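PDB 4Z6M: homoprotocatechuate 2,3-dioxygenase from Brevibacterium fuscum, which catalyses the extradiol ring cleavage of homoprotocatechuate with molecular oxygen, using an active-site iron(II) to open the aromatic ring between carbons 2 and 3. Local coordinates for residues M140-D143 and L144-A147; T160-V163 and P164-R167; I258-P261 and D262-I266; F341-G345 and D346-S350. The protein carries 1 engineered substitution. All blocks are in the same frame, centred on the assembly; numbering follows the deposited sequence.

Contact 1: residues M140-D143 and L144-A147; sequences MRYD and LYSA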
# COMPACT_ATOMS: atom_id res chain seq x y z
N MET A 140 17.59 -4.17 -5.94
CA MET A 140 17.55 -4.53 -4.51
C MET A 140 18.30 -3.56 -3.65
O MET A 140 18.58 -3.85 -2.47
CB MET A 140 18.05 -5.95 -4.29
CG MET A 140 17.30 -6.96 -5.14
SD MET A 140 17.56 -8.68 -4.73
CE MET A 140 16.79 -8.74 -3.13
N ARG A 141 18.58 -2.38 -4.21
CA ARG A 141 19.31 -1.33 -3.45
C ARG A 141 18.33 -0.50 -2.61
O ARG A 141 18.11 0.69 -2.79
CB ARG A 141 20.18 -0.47 -4.36
CG ARG A 141 21.37 -1.23 -4.94
CD ARG A 141 22.42 -1.63 -3.91
NE ARG A 141 22.85 -0.50 -3.10
CZ ARG A 141 23.74 0.41 -3.47
NH1 ARG A 141 24.36 0.31 -4.64
NH2 ARG A 141 23.99 1.42 -2.67
N TYR A 142 17.70 -1.17 -1.65
CA TYR A 142 16.67 -0.52 -0.87
C TYR A 142 17.22 0.54 0.06
O TYR A 142 16.45 1.32 0.61
CB TYR A 142 15.90 -1.58 -0.07
CG TYR A 142 15.12 -2.53 -0.94
CD1 TYR A 142 13.91 -2.14 -1.53
CD2 TYR A 142 15.58 -3.82 -1.18
CE1 TYR A 142 13.20 -3.02 -2.32
CE2 TYR A 142 14.86 -4.70 -1.96
CZ TYR A 142 13.67 -4.29 -2.54
OH TYR A 142 12.91 -5.14 -3.32
N ASP A 143 18.55 0.57 0.22
CA ASP A 143 19.22 1.70 0.84
C ASP A 143 19.15 3.00 0.04
O ASP A 143 19.33 4.06 0.63
CB ASP A 143 20.68 1.35 1.17
CG ASP A 143 21.50 0.88 -0.04
OD1 ASP A 143 21.01 0.11 -0.90
OD2 ASP A 143 22.67 1.25 -0.11
N LEU A 144 18.84 2.90 -1.25
CA LEU A 144 18.66 4.05 -2.14
C LEU A 144 17.18 4.31 -2.45
O LEU A 144 16.84 5.32 -3.04
CB LEU A 144 19.41 3.82 -3.43
CG LEU A 144 20.88 3.46 -3.30
CD1 LEU A 144 21.47 3.27 -4.70
CD2 LEU A 144 21.62 4.54 -2.52
N TYR A 145 16.31 3.38 -2.11
CA TYR A 145 14.91 3.43 -2.55
C TYR A 145 14.17 4.61 -1.94
O TYR A 145 14.12 4.78 -0.72
CB TYR A 145 14.22 2.15 -2.17
CG TYR A 145 12.85 1.88 -2.75
CD1 TYR A 145 12.72 1.34 -4.00
CD2 TYR A 145 11.68 2.06 -2.01
CE1 TYR A 145 11.49 1.03 -4.54
CE2 TYR A 145 10.45 1.76 -2.56
CZ TYR A 145 10.37 1.24 -3.82
OH TYR A 145 9.12 0.91 -4.38
N SER A 146 13.58 5.40 -2.83
CA SER A 146 12.77 6.55 -2.48
C SER A 146 11.32 6.14 -2.22
O SER A 146 10.80 5.20 -2.83
CB SER A 146 12.77 7.51 -3.66
OG SER A 146 11.81 8.53 -3.48
N ALA A 147 10.63 6.93 -1.40
CA ALA A 147 9.20 6.72 -1.22
C ALA A 147 8.41 6.91 -2.53
O ALA A 147 7.29 6.42 -2.66
CB ALA A 147 8.69 7.63 -0.12
O HOH W 1 16.03 4.06 1.12
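Bends at chi2 (-68°) and chi3 (-51°) curl the side chain of Arg-141 back on itself, bringing its guanidinium against the isobutyl group of Leu-144. The leucine comes in over one face of the guanidinium, displaced toward the rim, with CD1 of Leu-144 3.7 Å from NH2 of Arg-141. The edge of the same group belongs to Asp-143: NE of Arg-141 donates to the syn lone pair of OD1 and NH2 to OD2, both at 2.9 Å. This side-on, two-nitrogen salt bridge fixes the rotation of the guanidinium, while NH1 reaches a further carboxylate, that of Glu-136.

The backbone is closed by two successive bonds. Leu-144 N bonds to Arg-141 O at 2.8 Å, and a weak bond of 3.4 Å follows from Tyr-145 N to Tyr-142 O. One water bridges Tyr-142 O and Tyr-145 O. The two tyrosine rings incline at 56°, with CD1 of Tyr-142 4.3 Å from CG of Tyr-145. Their hydroxyls part company: Tyr-145 OH bonds to His-220, Tyr-142 OH to Asn-252 of the third subunit. Gln-227 of the second subunit also bonds to Tyr-142 O. The segment thus has two overlapping i to i+3 backbone bonds following an inverse gamma turn centred on Arg-141, in the connection between strands 125-129 and 152-160 at a meeting point of subunits.

Contact 2: residues T160-V163 and P164-R167; sequences TPDV and PRGR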
# COMPACT_ATOMS: atom_id res chain seq x y z
N THR A 160 0.38 13.06 -33.07
CA THR A 160 0.46 12.95 -34.52
C THR A 160 -0.95 13.26 -35.09
O THR A 160 -1.95 12.92 -34.47
CB THR A 160 1.00 11.55 -34.96
OG1 THR A 160 1.43 11.59 -36.32
CG2 THR A 160 -0.02 10.46 -34.80
N PRO A 161 -1.03 13.92 -36.26
CA PRO A 161 -2.37 14.41 -36.69
C PRO A 161 -3.31 13.34 -37.22
O PRO A 161 -4.52 13.51 -37.12
CB PRO A 161 -2.04 15.46 -37.75
CG PRO A 161 -0.66 15.10 -38.21
CD PRO A 161 0.06 14.55 -37.02
N ASP A 162 -2.77 12.27 -37.81
CA ASP A 162 -3.56 11.21 -38.45
C ASP A 162 -3.28 9.89 -37.73
O ASP A 162 -2.27 9.23 -37.98
CB ASP A 162 -3.17 11.12 -39.94
CG ASP A 162 -4.02 10.13 -40.75
OD1 ASP A 162 -4.61 9.18 -40.16
OD2 ASP A 162 -4.02 10.26 -42.00
N VAL A 163 -4.17 9.48 -36.82
CA VAL A 163 -3.85 8.31 -36.00
C VAL A 163 -3.88 7.00 -36.80
O VAL A 163 -2.96 6.22 -36.68
CB VAL A 163 -4.69 8.29 -34.71
CG1 VAL A 163 -4.40 7.04 -33.90
CG2 VAL A 163 -4.39 9.56 -33.90
N PRO A 164 -4.90 6.78 -37.65
CA PRO A 164 -4.89 5.56 -38.43
C PRO A 164 -3.65 5.39 -39.31
O PRO A 164 -3.14 4.27 -39.45
CB PRO A 164 -6.17 5.66 -39.26
CG PRO A 164 -7.08 6.48 -38.39
CD PRO A 164 -6.17 7.52 -37.80
N ARG A 165 -3.17 6.47 -39.90
CA ARG A 165 -1.98 6.40 -40.74
C ARG A 165 -0.77 5.96 -39.93
O ARG A 165 -0.00 5.08 -40.36
CB ARG A 165 -1.71 7.76 -41.39
CG ARG A 165 -0.49 7.79 -42.30
CD ARG A 165 -0.37 9.14 -42.96
NE ARG A 165 0.70 9.15 -43.96
CZ ARG A 165 1.90 9.69 -43.81
NH1 ARG A 165 2.24 10.34 -42.70
NH2 ARG A 165 2.78 9.60 -44.80
N GLY A 166 -0.61 6.55 -38.75
CA GLY A 166 0.48 6.16 -37.87
C GLY A 166 0.35 4.76 -37.33
O GLY A 166 1.34 4.04 -37.22
N ARG A 167 -0.87 4.38 -36.97
CA ARG A 167 -1.14 3.04 -36.46
C ARG A 167 -0.73 1.95 -37.45
O ARG A 167 -0.08 0.99 -37.07
CB ARG A 167 -2.61 2.89 -36.08
CG ARG A 167 -3.04 1.47 -35.74
CD ARG A 167 -4.55 1.46 -35.73
NE ARG A 167 -5.10 0.17 -35.34
CZ ARG A 167 -6.19 0.05 -34.57
NH1 ARG A 167 -6.80 1.14 -34.08
NH2 ARG A 167 -6.63 -1.13 -34.25
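Asp-162 is the N-cap of helix 163-172, accepting through OD1 from Arg-165 N at 3.1 Å. The chain arrives from strand 152-160 by way of Thr-160 and Pro-161, making this a strand-to-helix turn capped at the N terminus of the helix, within a region of the glyoxalase/bleomycin resistance/dioxygenase superfamily.

At Asp-162, CG lies anti to the backbone N (chi1 -175°), which swings the carboxylate across the start of the helix. Arg-165 N meets OD1 from above the carboxylate plane, 60° out of it. OD1 of Asp-162 also lies 3.3 Å from CD of Pro-164, and CG of Asp-162 packs 3.4 Å from CB of Arg-165. Beyond CB the arginine runs out extended as far as NE, leaving NE of Arg-165 5.2 Å from OD2 of Asp-162, opposite in charge but not in contact. The carboxylate therefore serves the backbone; its negative charge probably also interacts favourably with the positive end of the helix dipole. Asp-162 O begins the helical bonding, accepting from Gly-166 N at 3.2 Å.

Val-163 comes next, its side chain turned inward onto Thr-188 and Ala-191 of strand 188-194. Pro-164 follows as the second helical residue, a position in the first turn where its lack of an N-H leaves no helical bond unmade. Further on, NH1 of Arg-167 forms a salt bridge with Asp-180. The N-H of Arg-167 itself returns to Val-163 O at 2.8 Å, nearly straight on to the carbonyl (C=O...N angle 168°).

Contact 3: residues I258-P261 and D262-I266; sequences ILDP and DNHRI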
# COMPACT_ATOMS: atom_id res chain seq x y z
N ILE A 258 3.15 15.07 -14.61
CA ILE A 258 3.85 16.21 -14.08
C ILE A 258 4.67 16.86 -15.19
O ILE A 258 4.89 16.26 -16.26
CB ILE A 258 4.73 15.81 -12.86
CG1 ILE A 258 5.81 14.82 -13.27
CG2 ILE A 258 3.85 15.25 -11.74
CD1 ILE A 258 6.69 14.33 -12.15
N LEU A 259 5.13 18.07 -14.92
CA LEU A 259 5.85 18.87 -15.92
C LEU A 259 7.26 19.21 -15.45
O LEU A 259 7.41 19.77 -14.38
CB LEU A 259 5.09 20.17 -16.23
CG LEU A 259 3.66 19.97 -16.73
CD1 LEU A 259 2.97 21.31 -16.79
CD2 LEU A 259 3.61 19.27 -18.08
N ASP A 260 8.25 18.92 -16.27
CA ASP A 260 9.65 19.26 -15.96
C ASP A 260 9.90 20.76 -16.20
O ASP A 260 8.99 21.47 -16.63
CB ASP A 260 10.63 18.30 -16.66
CG ASP A 260 11.12 18.78 -18.03
OD1 ASP A 260 10.57 19.76 -18.58
OD2 ASP A 260 12.08 18.14 -18.55
N PRO A 261 11.13 21.24 -15.93
CA PRO A 261 11.36 22.67 -16.03
C PRO A 261 11.19 23.28 -17.42
O PRO A 261 10.94 24.48 -17.52
CB PRO A 261 12.78 22.83 -15.47
CG PRO A 261 12.87 21.71 -14.47
CD PRO A 261 12.19 20.57 -15.17
N ASP A 262 11.35 22.46 -18.47
CA ASP A 262 11.12 22.87 -19.86
C ASP A 262 9.72 22.51 -20.36
O ASP A 262 9.46 22.56 -21.56
CB ASP A 262 12.17 22.25 -20.76
CG ASP A 262 13.52 22.90 -20.58
OD1 ASP A 262 13.65 24.09 -20.88
OD2 ASP A 262 14.42 22.22 -20.08
N ASN A 263 8.85 22.15 -19.42
CA ASN A 263 7.47 21.72 -19.71
C ASN A 263 7.37 20.34 -20.37
O ASN A 263 6.26 19.94 -20.73
CB ASN A 263 6.69 22.79 -20.50
CG ASN A 263 6.71 24.15 -19.82
OD1 ASN A 263 6.67 24.23 -18.59
ND2 ASN A 263 6.76 25.23 -20.61
N HIS A 264 8.47 19.59 -20.50
CA HIS A 264 8.36 18.19 -20.93
C HIS A 264 7.48 17.47 -19.91
O HIS A 264 7.69 17.57 -18.71
CB HIS A 264 9.69 17.47 -21.03
CG HIS A 264 10.65 18.07 -21.99
ND1 HIS A 264 10.35 18.33 -23.32
CD2 HIS A 264 11.94 18.42 -21.82
CE1 HIS A 264 11.42 18.82 -23.92
NE2 HIS A 264 12.41 18.86 -23.03
N ARG A 265 6.49 16.73 -20.41
CA ARG A 265 5.55 15.99 -19.56
C ARG A 265 6.06 14.60 -19.26
O ARG A 265 6.47 13.85 -20.16
CB ARG A 265 4.21 15.94 -20.29
CG ARG A 265 3.11 15.21 -19.55
CD ARG A 265 1.84 15.10 -20.38
NE ARG A 265 1.17 16.37 -20.61
CZ ARG A 265 1.15 17.07 -21.75
NH1 ARG A 265 1.82 16.67 -22.82
NH2 ARG A 265 0.42 18.18 -21.81
N ILE A 266 6.02 14.26 -17.98
CA ILE A 266 6.39 12.94 -17.50
C ILE A 266 5.15 12.31 -16.88
O ILE A 266 4.48 12.94 -16.05
CB ILE A 266 7.52 13.01 -16.45
CG1 ILE A 266 8.72 13.76 -17.05
CG2 ILE A 266 7.90 11.62 -15.98
CD1 ILE A 266 9.39 13.10 -18.22
O HOH W 2 13.94 20.18 -18.23
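The imidazole of His-264 receives the carboxylate of Asp-260 at its edge, near the ring plane: OD2 of Asp-260 comes 3.3 Å from CD2 of His-264, with carboxylate and ring inclined at 60°. Both groups are fixed from outside, the ring through ND1 to Ser-309 and NE2 to the carbonyl of Val-24, and OD2 of Asp-260 by Tyr-35. OD1 of Asp-260 turns to the backbone and takes two weak bonds, from Asp-262 N at 2.8 Å and His-264 N at 2.9 Å. A water donating to OD2 of Asp-262 at 2.8 Å also bonds weakly to OD2 of Asp-260, joining the two carboxylates.

These groups brace the tip of the beta hairpin made by strands 254-259 and 265-270, a type I turn with a G1 bulge. Asn-263 N closes the turn on Asp-260 O; Asn-263 adopts the left-handed conformation (phi 71°), and Asp-260 N bonds to His-264 O at 2.8 Å. Further from the turn, Ile-258 and Ile-266 form an antiparallel hydrogen-bonded pair, with CG1 of Ile-258 4.0 Å from CB of Ile-266, on the face that packs against Phe-34 and Tyr-35 of helix 28-38. On the other face Leu-259 and Arg-265 form a non-hydrogen-bonded pair, lying side by side with CD2 of Leu-259 4.0 Å from CB of Arg-265. The side chain of Arg-265, about 8 Å from the iron and two residues before the metal ligand Glu-267, forms a salt bridge with Glu-242 and a cation-pi contact with Trp-304.

Contact 4: residues F341-G345 and D346-S350; sequences FTRAG and DEDGS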
# COMPACT_ATOMS: atom_id res chain seq x y z
N PHE A 341 -20.48 11.17 -21.39
CA PHE A 341 -21.45 10.41 -20.60
C PHE A 341 -20.76 9.57 -19.53
O PHE A 341 -19.59 9.21 -19.67
CB PHE A 341 -22.34 9.52 -21.48
CG PHE A 341 -21.60 8.46 -22.27
CD1 PHE A 341 -21.22 7.29 -21.67
CD2 PHE A 341 -21.29 8.65 -23.59
CE1 PHE A 341 -20.52 6.32 -22.36
CE2 PHE A 341 -20.60 7.69 -24.29
CZ PHE A 341 -20.23 6.51 -23.69
N THR A 342 -21.52 9.23 -18.50
CA THR A 342 -21.10 8.24 -17.51
C THR A 342 -21.60 6.85 -17.90
O THR A 342 -20.85 5.89 -17.91
CB THR A 342 -21.59 8.61 -16.10
OG1 THR A 342 -21.05 9.89 -15.72
CG2 THR A 342 -21.14 7.56 -15.09
N ARG A 343 -22.87 6.78 -18.28
CA ARG A 343 -23.47 5.56 -18.78
C ARG A 343 -24.02 5.85 -20.17
O ARG A 343 -24.78 6.80 -20.35
CB ARG A 343 -24.61 5.11 -17.87
CG ARG A 343 -24.17 4.68 -16.48
CD ARG A 343 -25.30 4.70 -15.47
NE ARG A 343 -25.79 6.04 -15.20
CZ ARG A 343 -25.28 6.89 -14.32
NH1 ARG A 343 -24.25 6.53 -13.55
NH2 ARG A 343 -25.78 8.12 -14.22
N ALA A 344 -23.66 5.00 -21.14
CA ALA A 344 -24.10 5.22 -22.51
C ALA A 344 -25.61 5.24 -22.56
O ALA A 344 -26.28 4.39 -21.98
CB ALA A 344 -23.54 4.15 -23.44
N GLY A 345 -26.15 6.24 -23.22
CA GLY A 345 -27.59 6.34 -23.40
C GLY A 345 -28.33 6.98 -22.25
O GLY A 345 -29.55 7.16 -22.33
N ASP A 346 -27.63 7.34 -21.17
CA ASP A 346 -28.26 7.90 -19.97
C ASP A 346 -27.93 9.38 -19.87
O ASP A 346 -26.77 9.75 -19.81
CB ASP A 346 -27.77 7.15 -18.72
CG ASP A 346 -28.52 7.51 -17.43
OD1 ASP A 346 -29.43 8.36 -17.47
OD2 ASP A 346 -28.18 6.93 -16.36
N GLU A 347 -28.94 10.23 -19.91
CA GLU A 347 -28.77 11.66 -19.73
C GLU A 347 -28.23 12.02 -18.33
O GLU A 347 -27.44 12.96 -18.17
CB GLU A 347 -30.12 12.36 -19.99
CG GLU A 347 -30.05 13.86 -19.98
CD GLU A 347 -29.25 14.41 -21.15
OE1 GLU A 347 -29.32 13.83 -22.26
OE2 GLU A 347 -28.59 15.44 -20.95
N ASP A 348 -28.63 11.25 -17.34
CA ASP A 348 -28.15 11.45 -15.98
C ASP A 348 -26.66 11.11 -15.88
O ASP A 348 -26.25 10.05 -16.30
CB ASP A 348 -28.97 10.56 -15.05
CG ASP A 348 -28.67 10.80 -13.62
OD1 ASP A 348 -28.65 11.98 -13.22
OD2 ASP A 348 -28.45 9.82 -12.89
N GLY A 349 -25.85 12.03 -15.34
CA GLY A 349 -24.39 11.85 -15.36
C GLY A 349 -23.70 12.18 -16.68
O GLY A 349 -22.55 11.81 -16.89
N SER A 350 -24.39 12.88 -17.57
CA SER A 350 -23.79 13.36 -18.80
C SER A 350 -23.49 14.84 -18.69
O SER A 350 -24.05 15.55 -17.83
CB SER A 350 -24.70 13.07 -20.01
OG SER A 350 -25.84 13.90 -20.01
O HOH W 3 -24.45 9.25 -18.27
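Arg-343 to Asp-346 and Glu-347 to Ser-350 form two type II beta turns in succession, the first closed by Asp-346 N to Arg-343 O at 3.0 Å, each with a glycine at its third position. Bent at chi3 (-66°), the side chain of Arg-343 runs alongside Asp-346 and presents NE, in the guanidinium plane, to the anti side of OD2 of Asp-346 at 2.8 Å. NH2 of Arg-343 adds weak bonds to OD2 of Asp-346 and, at 2.9 Å, to Asp-348 O. It also forms a longer salt bridge, NH2 of Arg-343 to OD2 of Asp-348 at 3.4 Å, completing a network of the three residues. The second carboxylate oxygen, OD1 of Asp-346, accepts from Asp-348 N at 3.0 Å, an Asx turn. Thr-342 OG1 donates to Gly-349 O at 2.7 Å, on a lone pair in the carbonyl plane, and Ser-350 OG donates to Glu-347 O at 2.6 Å. A water inside the loop accepts from Arg-343 N and lies 2.8 Å from both Asp-346 O and Asp-348 O.

NH1 of Arg-343 meanwhile forms a salt bridge with Asp-239 of the fourth subunit. One guanidinium thus pins its own loop and grips a neighbouring chain, and the local acidic groups probably help hold it charged and oriented for that junction.

Overall arrangement
Followed from the N terminus, the four contacts come strictly in series; none nests within or crosses another. Contact 1 folds the connection between strands 125-129 and 152-160 among neighbouring subunits. Contact 2 turns the chain from strand 152-160 into helix 163-172, across the chain's centre from contact 1, their centres about 40 Å apart. Contact 3 closes the hairpin of strands 254-259 and 265-270 in the same mixed sheet as strand 152-160, its nearest atoms about 11 Å from those of contact 2. Contact 4 closes the loop between the short strands 339-340 and 351-352, with its centre about 45 Å from that of contact 1, and reaches a different subunit.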